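LYND (Lyngbya aestuarii, PDB 4V1T) is an ATP-dependent YcaO-family cyclodehydratase that probably converts cysteine residues of precursor peptides into thiazoline heterocycles. Local coordinates at residues V114-V119 / I139-P144; N532-T537 / I725-V730; E575-Q580 / A637-N642. All blocks are in the same frame, centred on the assembly; numbering follows the deposited sequence.

Interaction 1: V114-V119 / I139-P144; sequences VTLTPV and ISVQTP
L116 and V141 meet at about a right angle, CG of L116 lying 3.6 Å from CG1 of V141. V141 sets that methyl anti to its own backbone N (chi1 -178°), which carries it across to the leucine. Further back on the same face, CG2 of V114 approaches CG2 of I139 more loosely, at 4.4 Å. This apolar face is covered by helix 124-135, where T131 touches both L116 and V141. The two strands and that helix form a beta-alpha-beta unit, with 141-142 as a short, weakly bonded parallel strand beside 114-118 at the edge, within this chain, of the mixed sheet. V114 is gripped at both ends of its backbone: V114 N donates to S140 O at 3.0 Å, and V114 O accepts from Q142 N at 2.8 Å. On the other face P144 lies against T115 and T117. P144 CG comes within 3.3 Å of T117 OG1, P144 CB packs against T115 CB at 4.1 Å, and P144 CD lies 3.3 Å from L116 O. Both threonine hydroxyls are hydrogen-bonded to N154 OD1 on the neighbouring strand 154-157.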
# COMPACT_ATOMS: atom_id res chain seq x y z
N VAL B 114 17.61 -33.82 5.92
CA VAL B 114 17.20 -33.14 4.69
C VAL B 114 18.12 -33.60 3.54
O VAL B 114 19.23 -34.07 3.78
CB VAL B 114 17.28 -31.61 4.91
CG1 VAL B 114 17.63 -30.86 3.64
CG2 VAL B 114 15.96 -31.11 5.49
N THR B 115 17.64 -33.48 2.31
CA THR B 115 18.47 -33.74 1.13
C THR B 115 18.64 -32.47 0.32
O THR B 115 17.71 -31.67 0.20
CB THR B 115 17.90 -34.85 0.23
OG1 THR B 115 16.59 -34.48 -0.23
CG2 THR B 115 17.81 -36.17 0.99
N LEU B 116 19.85 -32.29 -0.22
CA LEU B 116 20.15 -31.19 -1.14
C LEU B 116 20.35 -31.76 -2.55
O LEU B 116 20.93 -32.83 -2.71
CB LEU B 116 21.40 -30.43 -0.72
CG LEU B 116 21.47 -29.96 0.74
CD1 LEU B 116 22.64 -29.00 0.92
CD2 LEU B 116 20.17 -29.31 1.19
N THR B 117 19.86 -31.03 -3.55
CA THR B 117 19.97 -31.47 -4.95
C THR B 117 20.28 -30.27 -5.85
O THR B 117 19.45 -29.38 -6.00
CB THR B 117 18.67 -32.14 -5.44
OG1 THR B 117 18.21 -33.09 -4.47
CG2 THR B 117 18.91 -32.85 -6.78
N PRO B 118 21.48 -30.23 -6.44
CA PRO B 118 21.75 -29.15 -7.39
C PRO B 118 21.11 -29.39 -8.76
O PRO B 118 20.85 -30.53 -9.14
CB PRO B 118 23.27 -29.16 -7.51
CG PRO B 118 23.62 -30.60 -7.32
CD PRO B 118 22.66 -31.10 -6.26
N VAL B 119 20.88 -28.31 -9.48
CA VAL B 119 20.34 -28.35 -10.83
C VAL B 119 20.95 -27.17 -11.59
O VAL B 119 21.26 -26.13 -10.99
CB VAL B 119 18.79 -28.31 -10.82
CG1 VAL B 119 18.28 -27.02 -10.22
CG2 VAL B 119 18.22 -28.47 -12.22
N ILE B 139 20.84 -29.12 11.71
CA ILE B 139 20.15 -29.89 10.69
C ILE B 139 21.16 -30.69 9.88
O ILE B 139 22.12 -30.13 9.35
CB ILE B 139 19.33 -28.98 9.76
CG1 ILE B 139 18.21 -28.32 10.56
CG2 ILE B 139 18.71 -29.78 8.62
CD1 ILE B 139 17.50 -27.20 9.83
N SER B 140 20.94 -32.00 9.79
CA SER B 140 21.85 -32.90 9.08
C SER B 140 21.40 -33.10 7.63
O SER B 140 20.20 -33.06 7.34
CB SER B 140 21.94 -34.25 9.78
OG SER B 140 20.65 -34.82 9.90
N VAL B 141 22.36 -33.32 6.75
CA VAL B 141 22.12 -33.45 5.33
C VAL B 141 22.48 -34.84 4.83
O VAL B 141 23.46 -35.44 5.26
CB VAL B 141 22.94 -32.43 4.53
CG1 VAL B 141 22.64 -32.53 3.04
CG2 VAL B 141 22.68 -31.02 5.05
N GLN B 142 21.67 -35.35 3.91
CA GLN B 142 21.97 -36.60 3.19
C GLN B 142 21.88 -36.37 1.69
O GLN B 142 21.28 -35.39 1.25
CB GLN B 142 20.99 -37.69 3.61
CG GLN B 142 21.18 -38.12 5.06
CD GLN B 142 20.32 -39.30 5.43
OE1 GLN B 142 19.98 -40.13 4.58
NE2 GLN B 142 19.96 -39.39 6.70
N THR B 143 22.47 -37.26 0.91
CA THR B 143 22.44 -37.12 -0.54
C THR B 143 21.24 -37.89 -1.09
O THR B 143 20.97 -39.01 -0.63
CB THR B 143 23.75 -37.61 -1.20
OG1 THR B 143 23.67 -39.02 -1.45
CG2 THR B 143 24.96 -37.30 -0.32
N PRO B 144 20.51 -37.31 -2.06
CA PRO B 144 19.32 -37.99 -2.57
C PRO B 144 19.69 -39.08 -3.56
O PRO B 144 20.80 -39.07 -4.11
CB PRO B 144 18.57 -36.86 -3.26
CG PRO B 144 19.67 -36.03 -3.83
CD PRO B 144 20.80 -36.09 -2.83

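Interaction 2: N532-T537 / I725-V730; sequences NAAGNT and IGLNVV. With ADP (adenosine-5'-diphosphate), chain L.
A533 and V730 form the tight end of this antiparallel pairing, a hydrogen-bonded pair in which A533 N reaches V730 O at 2.9 Å and V730 N returns the bond to A533 O. Next to it A534 faces V729 as a non-hydrogen-bonded pair, with the two CA atoms only 4.2 Å apart. The A534 methyl, CB, touches two side chains, V729 CG2 and L727 CD2, each at 3.9 Å. L727 arrives there with CG anti to its backbone N (chi1 -174°), its other methyl, L727 CD1, lying 3.3 Å from G535 O. With an alanine in place of L727, the A534 methyl would probably lose a neighbour and the G535 carbonyl its apolar cover. Toward N536 and T537 the pairing slackens and becomes partly exposed: G535 N still binds N728 O at 2.9 Å, but the return bond from N728 N to G535 O is weak, 3.2 Å and bent to 127°. The outward edge of 532-535 serves the nucleotide instead. A534 N donates to ADP O3' at 3.0 Å, with a very short contact between A534 O and O2' beside it, while N536 ND2, held mainly by E540, makes a weak bond to adenine N1. The strand pair belongs to the ATP-binding YcaO region. L538 and A541 of helix 538-561 pack on V730, S429 of helix 413-429 touches V729, and strand 716-719 continues the sheet beyond 728-733.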
# COMPACT_ATOMS: atom_id res chain seq x y z
N ASN B 532 -14.54 -7.49 -24.65
CA ASN B 532 -13.87 -8.12 -23.53
C ASN B 532 -13.99 -7.24 -22.30
O ASN B 532 -13.78 -6.03 -22.38
CB ASN B 532 -12.39 -8.36 -23.83
CG ASN B 532 -12.17 -9.34 -24.96
OD1 ASN B 532 -12.82 -9.26 -26.01
ND2 ASN B 532 -11.26 -10.28 -24.74
N ALA B 533 -14.34 -7.85 -21.18
CA ALA B 533 -14.45 -7.11 -19.93
C ALA B 533 -14.30 -8.02 -18.72
O ALA B 533 -14.51 -9.23 -18.80
CB ALA B 533 -15.78 -6.37 -19.88
N ALA B 534 -13.91 -7.40 -17.61
CA ALA B 534 -13.80 -8.09 -16.33
C ALA B 534 -14.79 -7.52 -15.34
O ALA B 534 -15.31 -6.42 -15.54
CB ALA B 534 -12.39 -8.00 -15.79
N GLY B 535 -15.05 -8.25 -14.26
CA GLY B 535 -15.97 -7.79 -13.24
C GLY B 535 -15.95 -8.70 -12.03
O GLY B 535 -15.44 -9.81 -12.09
N ASN B 536 -16.52 -8.21 -10.93
CA ASN B 536 -16.58 -8.99 -9.71
C ASN B 536 -17.54 -10.16 -9.84
O ASN B 536 -17.46 -11.12 -9.09
CB ASN B 536 -16.97 -8.08 -8.54
CG ASN B 536 -15.95 -7.00 -8.28
OD1 ASN B 536 -14.96 -7.22 -7.58
ND2 ASN B 536 -16.17 -5.82 -8.85
N THR B 537 -18.46 -10.05 -10.80
CA THR B 537 -19.38 -11.12 -11.12
C THR B 537 -19.45 -11.27 -12.64
O THR B 537 -19.02 -10.39 -13.37
CB THR B 537 -20.79 -10.84 -10.58
OG1 THR B 537 -21.42 -9.85 -11.40
CG2 THR B 537 -20.75 -10.35 -9.14
N ILE B 725 -7.38 -17.35 -11.30
CA ILE B 725 -7.47 -15.89 -11.27
C ILE B 725 -8.61 -15.44 -10.36
O ILE B 725 -8.41 -14.58 -9.50
CB ILE B 725 -7.70 -15.33 -12.68
CG1 ILE B 725 -6.52 -15.65 -13.59
CG2 ILE B 725 -7.95 -13.82 -12.64
CD1 ILE B 725 -5.21 -15.01 -13.17
N GLY B 726 -9.79 -16.02 -10.57
CA GLY B 726 -10.95 -15.73 -9.73
C GLY B 726 -11.82 -14.64 -10.32
O GLY B 726 -13.02 -14.83 -10.52
N LEU B 727 -11.22 -13.49 -10.58
CA LEU B 727 -11.92 -12.37 -11.21
C LEU B 727 -12.57 -12.81 -12.51
O LEU B 727 -11.92 -13.39 -13.38
CB LEU B 727 -10.95 -11.22 -11.49
CG LEU B 727 -11.57 -9.93 -12.02
CD1 LEU B 727 -12.42 -9.25 -10.94
CD2 LEU B 727 -10.50 -8.99 -12.53
N ASN B 728 -13.86 -12.52 -12.65
CA ASN B 728 -14.60 -12.92 -13.83
C ASN B 728 -14.17 -12.11 -15.04
O ASN B 728 -14.06 -10.89 -14.98
CB ASN B 728 -16.09 -12.76 -13.61
CG ASN B 728 -16.61 -13.70 -12.53
OD1 ASN B 728 -17.03 -13.27 -11.47
ND2 ASN B 728 -16.60 -15.00 -12.82
N VAL B 729 -13.93 -12.81 -16.15
CA VAL B 729 -13.61 -12.17 -17.42
C VAL B 729 -14.44 -12.82 -18.52
O VAL B 729 -14.51 -14.05 -18.61
CB VAL B 729 -12.12 -12.28 -17.75
CG1 VAL B 729 -11.81 -11.56 -19.07
CG2 VAL B 729 -11.28 -11.69 -16.63
N VAL B 730 -15.04 -11.99 -19.37
CA VAL B 730 -15.84 -12.48 -20.49
C VAL B 730 -15.52 -11.74 -21.78
O VAL B 730 -14.93 -10.66 -21.76
CB VAL B 730 -17.34 -12.32 -20.25
CG1 VAL B 730 -17.78 -13.11 -19.02
CG2 VAL B 730 -17.69 -10.85 -20.09
PB ADP L . -12.03 0.40 -20.73
O1B ADP L . -12.63 -0.77 -21.46
O2B ADP L . -12.39 1.73 -21.32
O3B ADP L . -10.56 0.22 -20.46
PA ADP L . -12.21 0.73 -17.85
O1A ADP L . -13.28 1.42 -17.05
O2A ADP L . -10.84 1.38 -17.97
O3A ADP L . -12.80 0.36 -19.31
O5' ADP L . -12.01 -0.73 -17.22
C5' ADP L . -10.92 -1.55 -17.60
C4' ADP L . -11.26 -2.99 -17.24
O4' ADP L . -11.29 -3.15 -15.82
C3' ADP L . -12.65 -3.37 -17.73
O3' ADP L . -12.60 -4.73 -18.15
C2' ADP L . -13.56 -3.25 -16.54
O2' ADP L . -14.60 -4.22 -16.54
C1' ADP L . -12.61 -3.49 -15.38
N9 ADP L . -13.00 -2.69 -14.20
C8 ADP L . -13.00 -1.34 -14.10
N7 ADP L . -13.41 -0.96 -12.86
C5 ADP L . -13.66 -2.07 -12.16
C6 ADP L . -14.12 -2.38 -10.79
N6 ADP L . -14.38 -1.36 -9.93
N1 ADP L . -14.27 -3.67 -10.44
C2 ADP L . -14.00 -4.68 -11.29
N3 ADP L . -13.58 -4.47 -12.56
C4 ADP L . -13.40 -3.21 -13.04

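Interaction 3: E575-Q580 / A637-N642; sequences EPYFVQ and AVTEVN. With MG (magnesium ion), chain N.
The Y577 ring presents its edge to V638, whose CG1 sits near the ring plane, 4.1 Å from Y577 CE2. The F578 CD1 atom lies in that plane too, at the edge of the tyrosine. The F578 ring in turn carries E575 CG over the centre of one face, 4.0 Å above it, and meets V638 CG1 obliquely, 4.4 Å from F578 CE1. V638 thus puts a single methyl against both rings, CG1 being the branch held between its backbone N and carbonyl carbon (chi1 76°). At the far end of the tyrosine, Y577 OH lies 3.8 Å from T639 CG2. Y577 OH is also 3.4 Å from N642 ND2, the amide plane turned 72° from the ring. The hydroxyl is hydrogen-bonded to L379 O and the side-chain OD1 of N642 to Y585 OH, so these buried polar groups have partners beyond the pair. The helical segments 576-580 and 637-642 lie 11.8 Å apart between axes, at 35°. V638, T639 and N642 share their helix with E640, which binds magnesium through OE2 at 2.0 Å, while OE1 accepts a hydrogen bond from a metal-bound water. This carboxylate, further held by K409 and F624 N, is probably polarised by the cation.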
# COMPACT_ATOMS: atom_id res chain seq x y z
N GLU B 575 -23.78 17.16 -12.21
CA GLU B 575 -22.49 16.59 -11.85
C GLU B 575 -21.41 17.68 -11.90
O GLU B 575 -21.05 18.13 -12.99
CB GLU B 575 -22.12 15.46 -12.81
CG GLU B 575 -20.90 14.66 -12.39
CD GLU B 575 -21.13 13.98 -11.07
OE1 GLU B 575 -22.14 13.27 -10.93
OE2 GLU B 575 -20.29 14.18 -10.17
N PRO B 576 -20.88 18.08 -10.74
CA PRO B 576 -19.93 19.20 -10.74
C PRO B 576 -18.60 18.86 -11.41
O PRO B 576 -17.87 19.76 -11.84
CB PRO B 576 -19.74 19.48 -9.25
CG PRO B 576 -19.93 18.15 -8.59
CD PRO B 576 -20.97 17.43 -9.41
N TYR B 577 -18.30 17.56 -11.53
CA TYR B 577 -17.00 17.10 -12.01
C TYR B 577 -16.72 17.47 -13.49
O TYR B 577 -15.59 17.81 -13.85
CB TYR B 577 -16.90 15.59 -11.85
CG TYR B 577 -15.64 15.00 -12.44
CD1 TYR B 577 -14.47 14.92 -11.69
CD2 TYR B 577 -15.61 14.51 -13.74
CE1 TYR B 577 -13.31 14.39 -12.23
CE2 TYR B 577 -14.46 13.97 -14.29
CZ TYR B 577 -13.31 13.91 -13.52
OH TYR B 577 -12.17 13.36 -14.04
N PHE B 578 -17.74 17.38 -14.34
CA PHE B 578 -17.56 17.71 -15.75
C PHE B 578 -17.10 19.16 -15.91
O PHE B 578 -16.17 19.44 -16.66
CB PHE B 578 -18.86 17.47 -16.52
CG PHE B 578 -19.37 16.06 -16.45
CD1 PHE B 578 -18.49 14.99 -16.29
CD2 PHE B 578 -20.72 15.80 -16.53
CE1 PHE B 578 -18.96 13.70 -16.21
CE2 PHE B 578 -21.20 14.50 -16.45
CZ PHE B 578 -20.31 13.45 -16.30
N VAL B 579 -17.74 20.06 -15.17
CA VAL B 579 -17.44 21.47 -15.25
C VAL B 579 -16.04 21.77 -14.72
O VAL B 579 -15.29 22.55 -15.32
CB VAL B 579 -18.46 22.30 -14.46
CG1 VAL B 579 -18.07 23.77 -14.46
CG2 VAL B 579 -19.86 22.13 -15.05
N GLN B 580 -15.69 21.15 -13.60
CA GLN B 580 -14.38 21.33 -13.00
C GLN B 580 -13.27 20.86 -13.91
O GLN B 580 -12.21 21.47 -13.97
CB GLN B 580 -14.30 20.56 -11.68
CG GLN B 580 -15.15 21.15 -10.56
CD GLN B 580 -15.20 20.24 -9.35
OE1 GLN B 580 -16.28 19.87 -8.89
NE2 GLN B 580 -14.03 19.88 -8.83
N ALA B 637 -16.06 8.44 -20.93
CA ALA B 637 -15.47 9.10 -22.08
C ALA B 637 -14.42 10.11 -21.65
O ALA B 637 -13.28 10.10 -22.13
CB ALA B 637 -16.55 9.78 -22.91
N VAL B 638 -14.80 10.97 -20.73
CA VAL B 638 -13.95 12.10 -20.37
C VAL B 638 -12.76 11.68 -19.51
O VAL B 638 -11.73 12.36 -19.53
CB VAL B 638 -14.78 13.18 -19.65
CG1 VAL B 638 -15.09 12.79 -18.19
CG2 VAL B 638 -14.07 14.49 -19.72
N THR B 639 -12.88 10.59 -18.76
CA THR B 639 -11.75 10.08 -17.99
C THR B 639 -10.80 9.30 -18.90
O THR B 639 -9.62 9.13 -18.60
CB THR B 639 -12.19 9.18 -16.81
OG1 THR B 639 -13.09 8.18 -17.28
CG2 THR B 639 -12.86 9.99 -15.72
N GLU B 640 -11.31 8.83 -20.03
CA GLU B 640 -10.46 8.16 -21.00
C GLU B 640 -9.57 9.19 -21.73
O GLU B 640 -8.43 8.87 -22.08
CB GLU B 640 -11.29 7.37 -22.02
CG GLU B 640 -10.53 6.19 -22.62
CD GLU B 640 -11.40 5.24 -23.40
OE1 GLU B 640 -11.77 5.55 -24.56
OE2 GLU B 640 -11.71 4.17 -22.84
N VAL B 641 -10.08 10.40 -21.95
CA VAL B 641 -9.27 11.42 -22.63
C VAL B 641 -8.18 11.83 -21.66
O VAL B 641 -7.05 12.09 -22.08
CB VAL B 641 -10.08 12.66 -23.15
CG1 VAL B 641 -11.44 12.25 -23.68
CG2 VAL B 641 -10.24 13.72 -22.10
N ASN B 642 -8.53 11.90 -20.37
CA ASN B 642 -7.54 12.12 -19.31
C ASN B 642 -6.46 11.06 -19.39
O ASN B 642 -5.27 11.38 -19.44
CB ASN B 642 -8.19 12.05 -17.92
CG ASN B 642 -9.08 13.24 -17.61
OD1 ASN B 642 -9.02 14.27 -18.27
ND2 ASN B 642 -9.92 13.09 -16.59
MG MG N . -12.54 2.35 -23.27
O HOH W 1 -12.84 3.27 -25.31
O HOH W 2 -14.32 3.40 -22.84
O HOH W 3 -13.91 0.95 -23.91

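How the interactions relate
Interaction 1 lies far from the other two, its centre about 44 Å from that of interaction 2 and about 62 Å from that of interaction 3, at the edge of a separate mixed sheet where several touching residues are exposed. Interactions 2 and 3 are buried and share the YcaO region; their nearest atoms are about 10 Å apart, and 575-580 and 637-642 fall in sequence between the strands of interaction 2. Backbone bonds dominate the two strand pairings, parallel in one and antiparallel in the other, whereas the helix pair relies on side chains. Interactions 2 and 3 converge on one nucleotide: the first meets its ribose side, the second the metal at its phosphates, with O2B of the beta-phosphate on the magnesium bound by E640.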